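Local coordinates for protein listeriolysin O (Listeria monocytogenes, PDB 4CDB) that binds cholesterol-containing host membranes, then changes shape, inserts and assembles into oligomeric pores that lyse the cell, at residues Y389-N401 / L432-C446. Numbering follows the deposited sequence.
Sequences YVAQFNISWDEVN and LPGNARNINVYAKEC. With ACT (acetate ion), chain B.
Asn440 and Ser396 face each other in a hydrogen-bonded antiparallel pair: Asn440 N reaches Ser396 O at 2.8 Å, almost straight (175°), and Ser396 N returns a bond to Asn440 O. Their side chains repeat the link, Asn440 ND2 donating to Ser396 OG at 3.3 Å within its amide plane, while Asn440 OD1 takes Asn462 N. The backbone ladder runs on through Asn394–Tyr442 and Gln392–Lys444. Toward its other end a beta bulge at Asn438–Ile439, opposite Trp397, shifts the pairing by one residue before Asp398 meets Arg437. Beyond it, Asn435, in the type I turn Pro433–Ala436, grips Val400 twice: its O accepts Val400 N, and its ND2 approaches Val400 O from above the carbonyl plane. Lys444, fully extended beyond CG, lies alongside Gln392, and Lys444 NZ donates to O of an acetate ion, probably from the crystallisation liquor, at 2.6 Å; Gln392 NE2 bonds Ser421.

Leu432 CD2 sits over the centre of the Trp397 six-membered ring, 3.5 Å from its centroid, a CH-pi contact. Trp397 NE1 donates in its ring plane to the anti lone pair of Glu399 OE2 (3.1 Å), which helps hold the indole in place. Glu445 CB covers one face of the Tyr389 ring, 3.7 Å from the centroid, and on the sheet face opposite Gln392 and Lys444, Phe393 CD2 meets Ala443 CB.

These are the two central strands of the four-stranded sheet in the membrane-binding beta sandwich of cholesterol-dependent cytolysins. Glu445 and Cys446 open the conserved undecapeptide. Strands 408-414 and 452-463 flank the pair, and strand 468-475 packs against the face bearing Phe393 and Val441.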
ATOM      1  N   TYR A 389     -56.837  -0.828  27.247  1.00 36.54           N
ATOM      2  CA  TYR A 389     -57.599  -1.366  26.125  1.00 34.14           C
ATOM      3  C   TYR A 389     -57.027  -2.683  25.609  1.00 34.82           C
ATOM      4  O   TYR A 389     -55.941  -3.100  26.014  1.00 37.03           O
ATOM      5  CB  TYR A 389     -57.655  -0.345  24.984  1.00 32.12           C
ATOM      6  CG  TYR A 389     -56.326   0.317  24.660  1.00 35.47           C
ATOM      7  CD1 TYR A 389     -55.282  -0.405  24.095  1.00 33.52           C
ATOM      8  CD2 TYR A 389     -56.124   1.669  24.907  1.00 34.74           C
ATOM      9  CE1 TYR A 389     -54.071   0.196  23.792  1.00 31.64           C
ATOM     10  CE2 TYR A 389     -54.913   2.283  24.607  1.00 36.44           C
ATOM     11  CZ  TYR A 389     -53.891   1.540  24.049  1.00 37.30           C
ATOM     12  OH  TYR A 389     -52.687   2.139  23.748  1.00 34.96           O
ATOM     13  N   VAL A 390     -57.767  -3.333  24.716  1.00 35.41           N
ATOM     14  CA  VAL A 390     -57.265  -4.510  24.022  1.00 35.21           C
ATOM     15  C   VAL A 390     -56.475  -4.049  22.804  1.00 33.47           C
ATOM     16  O   VAL A 390     -56.956  -3.224  22.026  1.00 32.73           O
ATOM     17  CB  VAL A 390     -58.410  -5.432  23.551  1.00 36.41           C
ATOM     18  CG1 VAL A 390     -57.844  -6.634  22.818  1.00 37.70           C
ATOM     19  CG2 VAL A 390     -59.267  -5.880  24.728  1.00 35.33           C
ATOM     20  N   ALA A 391     -55.263  -4.571  22.643  1.00 32.54           N
ATOM     21  CA  ALA A 391     -54.415  -4.171  21.526  1.00 31.04           C
ATOM     22  C   ALA A 391     -54.021  -5.354  20.645  1.00 31.21           C
ATOM     23  O   ALA A 391     -53.912  -6.485  21.121  1.00 32.61           O
ATOM     24  CB  ALA A 391     -53.171  -3.465  22.038  1.00 27.79           C
ATOM     25  N   GLN A 392     -53.813  -5.083  19.360  1.00 28.99           N
ATOM     26  CA  GLN A 392     -53.273  -6.078  18.441  1.00 31.50           C
ATOM     27  C   GLN A 392     -52.135  -5.468  17.637  1.00 31.12           C
ATOM     28  O   GLN A 392     -52.262  -4.363  17.111  1.00 30.51           O
ATOM     29  CB  GLN A 392     -54.354  -6.609  17.495  1.00 34.11           C
ATOM     30  CG  GLN A 392     -55.328  -7.584  18.138  1.00 39.38           C
ATOM     31  CD  GLN A 392     -56.226  -8.277  17.124  1.00 45.29           C
ATOM     32  OE1 GLN A 392     -55.971  -8.235  15.920  1.00 46.61           O
ATOM     33  NE2 GLN A 392     -57.281  -8.921  17.610  1.00 39.72           N
ATOM     34  N   PHE A 393     -51.026  -6.195  17.542  1.00 29.92           N
ATOM     35  CA  PHE A 393     -49.860  -5.716  16.812  1.00 29.53           C
ATOM     36  C   PHE A 393     -49.698  -6.442  15.488  1.00 36.34           C
ATOM     37  O   PHE A 393     -50.117  -7.589  15.335  1.00 40.21           O
ATOM     38  CB  PHE A 393     -48.590  -5.898  17.646  1.00 28.64           C
ATOM     39  CG  PHE A 393     -48.623  -5.183  18.963  1.00 35.85           C
ATOM     40  CD1 PHE A 393     -49.150  -5.799  20.088  1.00 41.29           C
ATOM     41  CD2 PHE A 393     -48.130  -3.894  19.077  1.00 36.22           C
ATOM     42  CE1 PHE A 393     -49.186  -5.141  21.304  1.00 43.09           C
ATOM     43  CE2 PHE A 393     -48.162  -3.232  20.292  1.00 40.04           C
ATOM     44  CZ  PHE A 393     -48.691  -3.858  21.405  1.00 41.95           C
ATOM     45  N   ASN A 394     -49.093  -5.757  14.527  1.00 35.65           N
ATOM     46  CA  ASN A 394     -48.669  -6.394  13.293  1.00 41.84           C
ATOM     47  C   ASN A 394     -47.273  -5.915  12.917  1.00 38.27           C
ATOM     48  O   ASN A 394     -47.099  -4.803  12.414  1.00 35.33           O
ATOM     49  CB  ASN A 394     -49.658  -6.124  12.160  1.00 41.46           C
ATOM     50  CG  ASN A 394     -49.411  -7.012  10.960  1.00 49.66           C
ATOM     51  OD1 ASN A 394     -48.534  -6.738  10.142  1.00 53.01           O
ATOM     52  ND2 ASN A 394     -50.181  -8.089  10.853  1.00 51.33           N
ATOM     53  N   ILE A 395     -46.276  -6.750  13.182  1.00 37.36           N
ATOM     54  CA  ILE A 395     -44.897  -6.375  12.922  1.00 39.26           C
ATOM     55  C   ILE A 395     -44.254  -7.341  11.933  1.00 37.12           C
ATOM     56  O   ILE A 395     -44.266  -8.554  12.141  1.00 37.43           O
ATOM     57  CB  ILE A 395     -44.081  -6.317  14.225  1.00 41.37           C
ATOM     58  CG1 ILE A 395     -44.753  -5.364  15.217  1.00 44.79           C
ATOM     59  CG2 ILE A 395     -42.652  -5.888  13.943  1.00 36.89           C
ATOM     60  CD1 ILE A 395     -44.018  -5.208  16.521  1.00 46.83           C
ATOM     61  N   SER A 396     -43.709  -6.792  10.851  1.00 35.36           N
ATOM     62  CA  SER A 396     -43.099  -7.596   9.798  1.00 41.24           C
ATOM     63  C   SER A 396     -41.771  -6.997   9.349  1.00 40.98           C
ATOM     64  O   SER A 396     -41.476  -5.834   9.631  1.00 35.28           O
ATOM     65  CB  SER A 396     -44.045  -7.717   8.600  1.00 44.72           C
ATOM     66  OG  SER A 396     -44.349  -6.440   8.061  1.00 48.38           O
ATOM     67  N   TRP A 397     -40.974  -7.804   8.652  1.00 39.47           N
ATOM     68  CA  TRP A 397     -39.686  -7.365   8.123  1.00 40.69           C
ATOM     69  C   TRP A 397     -39.167  -8.336   7.064  1.00 44.08           C
ATOM     70  O   TRP A 397     -39.703  -9.433   6.899  1.00 41.71           O
ATOM     71  CB  TRP A 397     -38.658  -7.219   9.249  1.00 36.87           C
ATOM     72  CG  TRP A 397     -38.339  -8.510   9.939  1.00 40.82           C
ATOM     73  CD1 TRP A 397     -37.334  -9.380   9.628  1.00 45.36           C
ATOM     74  CD2 TRP A 397     -39.031  -9.079  11.057  1.00 41.58           C
ATOM     75  NE1 TRP A 397     -37.358 -10.455  10.484  1.00 45.37           N
ATOM     76  CE2 TRP A 397     -38.390 -10.295  11.368  1.00 41.83           C
ATOM     77  CE3 TRP A 397     -40.130  -8.679  11.823  1.00 39.98           C
ATOM     78  CZ2 TRP A 397     -38.813 -11.113  12.417  1.00 41.73           C
ATOM     79  CZ3 TRP A 397     -40.548  -9.493  12.861  1.00 35.95           C
ATOM     80  CH2 TRP A 397     -39.891 -10.696  13.148  1.00 38.91           C
ATOM     81  N   ASP A 398     -38.126  -7.921   6.349  1.00 49.71           N
ATOM     82  CA  ASP A 398     -37.491  -8.769   5.346  1.00 50.94           C
ATOM     83  C   ASP A 398     -36.100  -9.191   5.803  1.00 51.73           C
ATOM     84  O   ASP A 398     -35.381  -8.407   6.422  1.00 50.56           O
ATOM     85  CB  ASP A 398     -37.384  -8.037   4.006  1.00 54.93           C
ATOM     86  CG  ASP A 398     -38.724  -7.876   3.318  1.00 67.09           C
ATOM     87  OD1 ASP A 398     -39.534  -8.824   3.362  1.00 71.15           O
ATOM     88  OD2 ASP A 398     -38.967  -6.799   2.733  1.00 73.04           O
ATOM     89  N   GLU A 399     -35.731 -10.433   5.504  1.00 56.21           N
ATOM     90  CA  GLU A 399     -34.379 -10.918   5.764  1.00 57.66           C
ATOM     91  C   GLU A 399     -33.696 -11.286   4.450  1.00 60.24           C
ATOM     92  O   GLU A 399     -34.193 -12.120   3.693  1.00 60.72           O
ATOM     93  CB  GLU A 399     -34.402 -12.112   6.720  1.00 58.81           C
ATOM     94  CG  GLU A 399     -34.900 -11.772   8.117  1.00 62.99           C
ATOM     95  CD  GLU A 399     -34.848 -12.954   9.063  1.00 67.78           C
ATOM     96  OE1 GLU A 399     -34.254 -13.987   8.691  1.00 69.51           O
ATOM     97  OE2 GLU A 399     -35.403 -12.850  10.177  1.00 69.17           O
ATOM     98  N   VAL A 400     -32.559 -10.652   4.180  1.00 58.04           N
ATOM     99  CA  VAL A 400     -31.879 -10.829   2.902  1.00 59.61           C
ATOM    100  C   VAL A 400     -30.698 -11.790   2.996  1.00 55.54           C
ATOM    101  O   VAL A 400     -29.754 -11.557   3.751  1.00 51.88           O
ATOM    102  CB  VAL A 400     -31.399  -9.480   2.338  1.00 63.52           C
ATOM    103  CG1 VAL A 400     -30.531  -9.694   1.108  1.00 64.90           C
ATOM    104  CG2 VAL A 400     -32.589  -8.595   2.008  1.00 64.82           C
ATOM    105  N   ASN A 401     -30.764 -12.872   2.225  1.00 56.27           N
ATOM    106  CA  ASN A 401     -29.666 -13.828   2.134  1.00 59.22           C
ATOM    107  C   ASN A 401     -29.173 -13.981   0.698  1.00 53.60           C
ATOM    108  O   ASN A 401     -29.626 -13.268  -0.197  1.00 48.76           O
ATOM    109  CB  ASN A 401     -30.077 -15.185   2.708  1.00 62.97           C
ATOM    110  CG  ASN A 401     -30.345 -15.128   4.197  1.00 67.01           C
ATOM    111  OD1 ASN A 401     -29.439 -15.314   5.010  1.00 68.23           O
ATOM    112  ND2 ASN A 401     -31.593 -14.863   4.563  1.00 69.04           N
ATOM    113  N   LEU A 432     -34.141  -9.383  16.003  1.00 44.44           N
ATOM    114  CA  LEU A 432     -33.877  -9.251  14.575  1.00 43.42           C
ATOM    115  C   LEU A 432     -32.415  -9.531  14.246  1.00 46.28           C
ATOM    116  O   LEU A 432     -31.513  -8.964  14.868  1.00 43.64           O
ATOM    117  CB  LEU A 432     -34.259  -7.851  14.086  1.00 40.79           C
ATOM    118  CG  LEU A 432     -35.708  -7.418  14.316  1.00 45.21           C
ATOM    119  CD1 LEU A 432     -35.939  -6.018  13.773  1.00 43.48           C
ATOM    120  CD2 LEU A 432     -36.669  -8.406  13.683  1.00 45.70           C
ATOM    121  N   PRO A 433     -32.176 -10.411  13.263  1.00 50.32           N
ATOM    122  CA  PRO A 433     -30.819 -10.695  12.785  1.00 48.21           C
ATOM    123  C   PRO A 433     -30.261  -9.509  12.004  1.00 44.87           C
ATOM    124  O   PRO A 433     -31.019  -8.603  11.653  1.00 42.78           O
ATOM    125  CB  PRO A 433     -31.021 -11.895  11.857  1.00 47.49           C
ATOM    126  CG  PRO A 433     -32.430 -11.769  11.382  1.00 50.91           C
ATOM    127  CD  PRO A 433     -33.195 -11.194  12.541  1.00 48.41           C
ATOM    128  N   GLY A 434     -28.957  -9.516  11.740  1.00 44.70           N
ATOM    129  CA  GLY A 434     -28.303  -8.401  11.079  1.00 30.54           C
ATOM    130  C   GLY A 434     -28.794  -8.139   9.668  1.00 34.05           C
ATOM    131  O   GLY A 434     -28.822  -6.994   9.214  1.00 35.19           O
ATOM    132  N   ASN A 435     -29.193  -9.201   8.974  1.00 39.64           N
ATOM    133  CA  ASN A 435     -29.632  -9.084   7.588  1.00 48.02           C
ATOM    134  C   ASN A 435     -31.101  -8.688   7.449  1.00 48.27           C
ATOM    135  O   ASN A 435     -31.714  -8.907   6.403  1.00 49.64           O
ATOM    136  CB  ASN A 435     -29.360 -10.385   6.825  1.00 49.67           C
ATOM    137  CG  ASN A 435     -29.985 -11.598   7.495  1.00 52.12           C
ATOM    138  OD1 ASN A 435     -30.034 -11.688   8.723  1.00 49.68           O
ATOM    139  ND2 ASN A 435     -30.466 -12.537   6.689  1.00 54.55           N
ATOM    140  N   ALA A 436     -31.662  -8.103   8.502  1.00 46.18           N
ATOM    141  CA  ALA A 436     -33.057  -7.677   8.478  1.00 45.09           C
ATOM    142  C   ALA A 436     -33.191  -6.206   8.099  1.00 43.72           C
ATOM    143  O   ALA A 436     -32.477  -5.351   8.625  1.00 46.05           O
ATOM    144  CB  ALA A 436     -33.718  -7.937   9.822  1.00 45.37           C
ATOM    145  N   ARG A 437     -34.110  -5.915   7.182  1.00 44.18           N
ATOM    146  CA  ARG A 437     -34.392  -4.535   6.802  1.00 50.31           C
ATOM    147  C   ARG A 437     -35.876  -4.314   6.519  1.00 45.76           C
ATOM    148  O   ARG A 437     -36.659  -5.265   6.493  1.00 42.22           O
ATOM    149  CB  ARG A 437     -33.543  -4.114   5.600  1.00 58.69           C
ATOM    150  CG  ARG A 437     -33.737  -4.960   4.349  1.00 66.83           C
ATOM    151  CD  ARG A 437     -32.820  -4.483   3.230  1.00 73.22           C
ATOM    152  NE  ARG A 437     -32.865  -5.351   2.056  1.00 81.00           N
ATOM    153  CZ  ARG A 437     -33.583  -5.109   0.964  1.00 84.38           C
ATOM    154  NH1 ARG A 437     -34.325  -4.014   0.882  1.00 84.15           N
ATOM    155  NH2 ARG A 437     -33.554  -5.963  -0.050  1.00 85.31           N
ATOM    156  N   ASN A 438     -36.249  -3.054   6.313  1.00 42.23           N
ATOM    157  CA  ASN A 438     -37.636  -2.676   6.058  1.00 47.61           C
ATOM    158  C   ASN A 438     -38.583  -3.148   7.155  1.00 42.87           C
ATOM    159  O   ASN A 438     -39.509  -3.921   6.905  1.00 37.39           O
ATOM    160  CB  ASN A 438     -38.093  -3.180   4.688  1.00 57.67           C
ATOM    161  CG  ASN A 438     -37.407  -2.460   3.547  1.00 70.61           C
ATOM    162  OD1 ASN A 438     -37.171  -1.254   3.616  1.00 76.44           O
ATOM    163  ND2 ASN A 438     -37.079  -3.196   2.492  1.00 72.75           N
ATOM    164  N   ILE A 439     -38.334  -2.679   8.372  1.00 45.18           N
ATOM    165  CA  ILE A 439     -39.151  -3.049   9.518  1.00 47.78           C
ATOM    166  C   ILE A 439     -40.469  -2.282   9.513  1.00 43.59           C
ATOM    167  O   ILE A 439     -40.486  -1.054   9.407  1.00 38.39           O
ATOM    168  CB  ILE A 439     -38.404  -2.811  10.851  1.00 48.44           C
ATOM    169  CG1 ILE A 439     -37.404  -3.938  11.113  1.00 51.43           C
ATOM    170  CG2 ILE A 439     -39.379  -2.721  12.008  1.00 45.22           C
ATOM    171  CD1 ILE A 439     -36.093  -3.794  10.376  1.00 52.79           C
ATOM    172  N   ASN A 440     -41.573  -3.017   9.611  1.00 41.88           N
ATOM    173  CA  ASN A 440     -42.898  -2.415   9.680  1.00 40.91           C
ATOM    174  C   ASN A 440     -43.530  -2.629  11.052  1.00 37.39           C
ATOM    175  O   ASN A 440     -43.626  -3.758  11.530  1.00 35.57           O
ATOM    176  CB  ASN A 440     -43.803  -2.992   8.592  1.00 41.00           C
ATOM    177  CG  ASN A 440     -43.234  -2.803   7.200  1.00 46.09           C
ATOM    178  OD1 ASN A 440     -42.769  -1.720   6.848  1.00 44.98           O
ATOM    179  ND2 ASN A 440     -43.259  -3.865   6.402  1.00 48.86           N
ATOM    180  N   VAL A 441     -43.956  -1.542  11.684  1.00 33.95           N
ATOM    181  CA  VAL A 441     -44.574  -1.625  13.000  1.00 33.85           C
ATOM    182  C   VAL A 441     -45.986  -1.058  12.972  1.00 37.32           C
ATOM    183  O   VAL A 441     -46.179   0.130  12.708  1.00 34.55           O
ATOM    184  CB  VAL A 441     -43.743  -0.876  14.054  1.00 36.17           C
ATOM    185  CG1 VAL A 441     -44.463  -0.870  15.397  1.00 37.12           C
ATOM    186  CG2 VAL A 441     -42.367  -1.506  14.182  1.00 32.17           C
ATOM    187  N   TYR A 442     -46.967  -1.919  13.238  1.00 34.18           N
ATOM    188  CA  TYR A 442     -48.372  -1.527  13.257  1.00 33.00           C
ATOM    189  C   TYR A 442     -49.035  -1.931  14.572  1.00 32.67           C
ATOM    190  O   TYR A 442     -48.764  -3.008  15.106  1.00 32.48           O
ATOM    191  CB  TYR A 442     -49.116  -2.165  12.079  1.00 35.44           C
ATOM    192  CG  TYR A 442     -50.592  -1.841  12.023  1.00 36.42           C
ATOM    193  CD1 TYR A 442     -51.046  -0.693  11.387  1.00 37.19           C
ATOM    194  CD2 TYR A 442     -51.533  -2.689  12.596  1.00 36.92           C
ATOM    195  CE1 TYR A 442     -52.394  -0.395  11.329  1.00 38.46           C
ATOM    196  CE2 TYR A 442     -52.884  -2.396  12.542  1.00 39.56           C
ATOM    197  CZ  TYR A 442     -53.307  -1.248  11.907  1.00 41.39           C
ATOM    198  OH  TYR A 442     -54.649  -0.949  11.849  1.00 47.12           O
ATOM    199  N   ALA A 443     -49.909  -1.071  15.091  1.00 30.75           N
ATOM    200  CA  ALA A 443     -50.648  -1.388  16.307  1.00 32.12           C
ATOM    201  C   ALA A 443     -52.018  -0.728  16.293  1.00 33.63           C
ATOM    202  O   ALA A 443     -52.147   0.436  15.910  1.00 34.23           O
ATOM    203  CB  ALA A 443     -49.863  -0.957  17.538  1.00 29.93           C
ATOM    204  N   LYS A 444     -53.033  -1.481  16.708  1.00 29.09           N
ATOM    205  CA  LYS A 444     -54.389  -0.957  16.816  1.00 30.74           C
ATOM    206  C   LYS A 444     -55.013  -1.319  18.162  1.00 28.92           C
ATOM    207  O   LYS A 444     -54.579  -2.265  18.824  1.00 27.43           O
ATOM    208  CB  LYS A 444     -55.270  -1.470  15.674  1.00 31.31           C
ATOM    209  CG  LYS A 444     -55.440  -2.983  15.641  1.00 32.01           C
ATOM    210  CD  LYS A 444     -56.298  -3.417  14.459  1.00 34.49           C
ATOM    211  CE  LYS A 444     -56.484  -4.928  14.445  1.00 39.51           C
ATOM    212  NZ  LYS A 444     -57.302  -5.390  13.288  1.00 44.45           N
ATOM    213  N   GLU A 445     -56.030  -0.565  18.563  1.00 29.67           N
ATOM    214  CA  GLU A 445     -56.686  -0.808  19.841  1.00 29.21           C
ATOM    215  C   GLU A 445     -58.201  -0.848  19.691  1.00 34.87           C
ATOM    216  O   GLU A 445     -58.777  -0.089  18.911  1.00 39.10           O
ATOM    217  CB  GLU A 445     -56.271   0.248  20.870  1.00 28.25           C
ATOM    218  CG  GLU A 445     -56.548   1.688  20.452  1.00 28.23           C
ATOM    219  CD  GLU A 445     -57.798   2.267  21.092  1.00 38.04           C
ATOM    220  OE1 GLU A 445     -58.539   1.522  21.769  1.00 39.32           O
ATOM    221  OE2 GLU A 445     -58.036   3.478  20.913  1.00 33.69           O
ATOM    222  N   CYS A 446     -58.841  -1.743  20.438  1.00 34.77           N
ATOM    223  CA  CYS A 446     -60.293  -1.882  20.385  1.00 38.66           C
ATOM    224  C   CYS A 446     -61.003  -0.795  21.195  1.00 38.84           C
ATOM    225  O   CYS A 446     -60.904  -0.755  22.419  1.00 39.78           O
ATOM    226  CB  CYS A 446     -60.715  -3.271  20.875  1.00 40.12           C
ATOM    227  SG  CYS A 446     -62.490  -3.595  20.747  1.00 44.63           S
TER
HETATM  228  C   ACT B1527     -59.981  -7.768  13.867  1.00 96.11           C
HETATM  229  O   ACT B1527     -58.758  -7.510  13.849  1.00 94.94           O
HETATM  230  OXT ACT B1527     -60.809  -7.088  13.224  1.00 96.39           O
HETATM  231  CH3 ACT B1527     -60.471  -8.899  14.721  1.00 95.95           C
HETATM  232  O   HOH W   1     -60.476  -2.316  24.390  1.00 30.96           O
HETATM  233  O   HOH W   2     -56.620  -8.777  12.980  1.00 62.38           O
HETATM  234  O   HOH W   3     -40.838  -5.463   5.221  1.00 69.67           O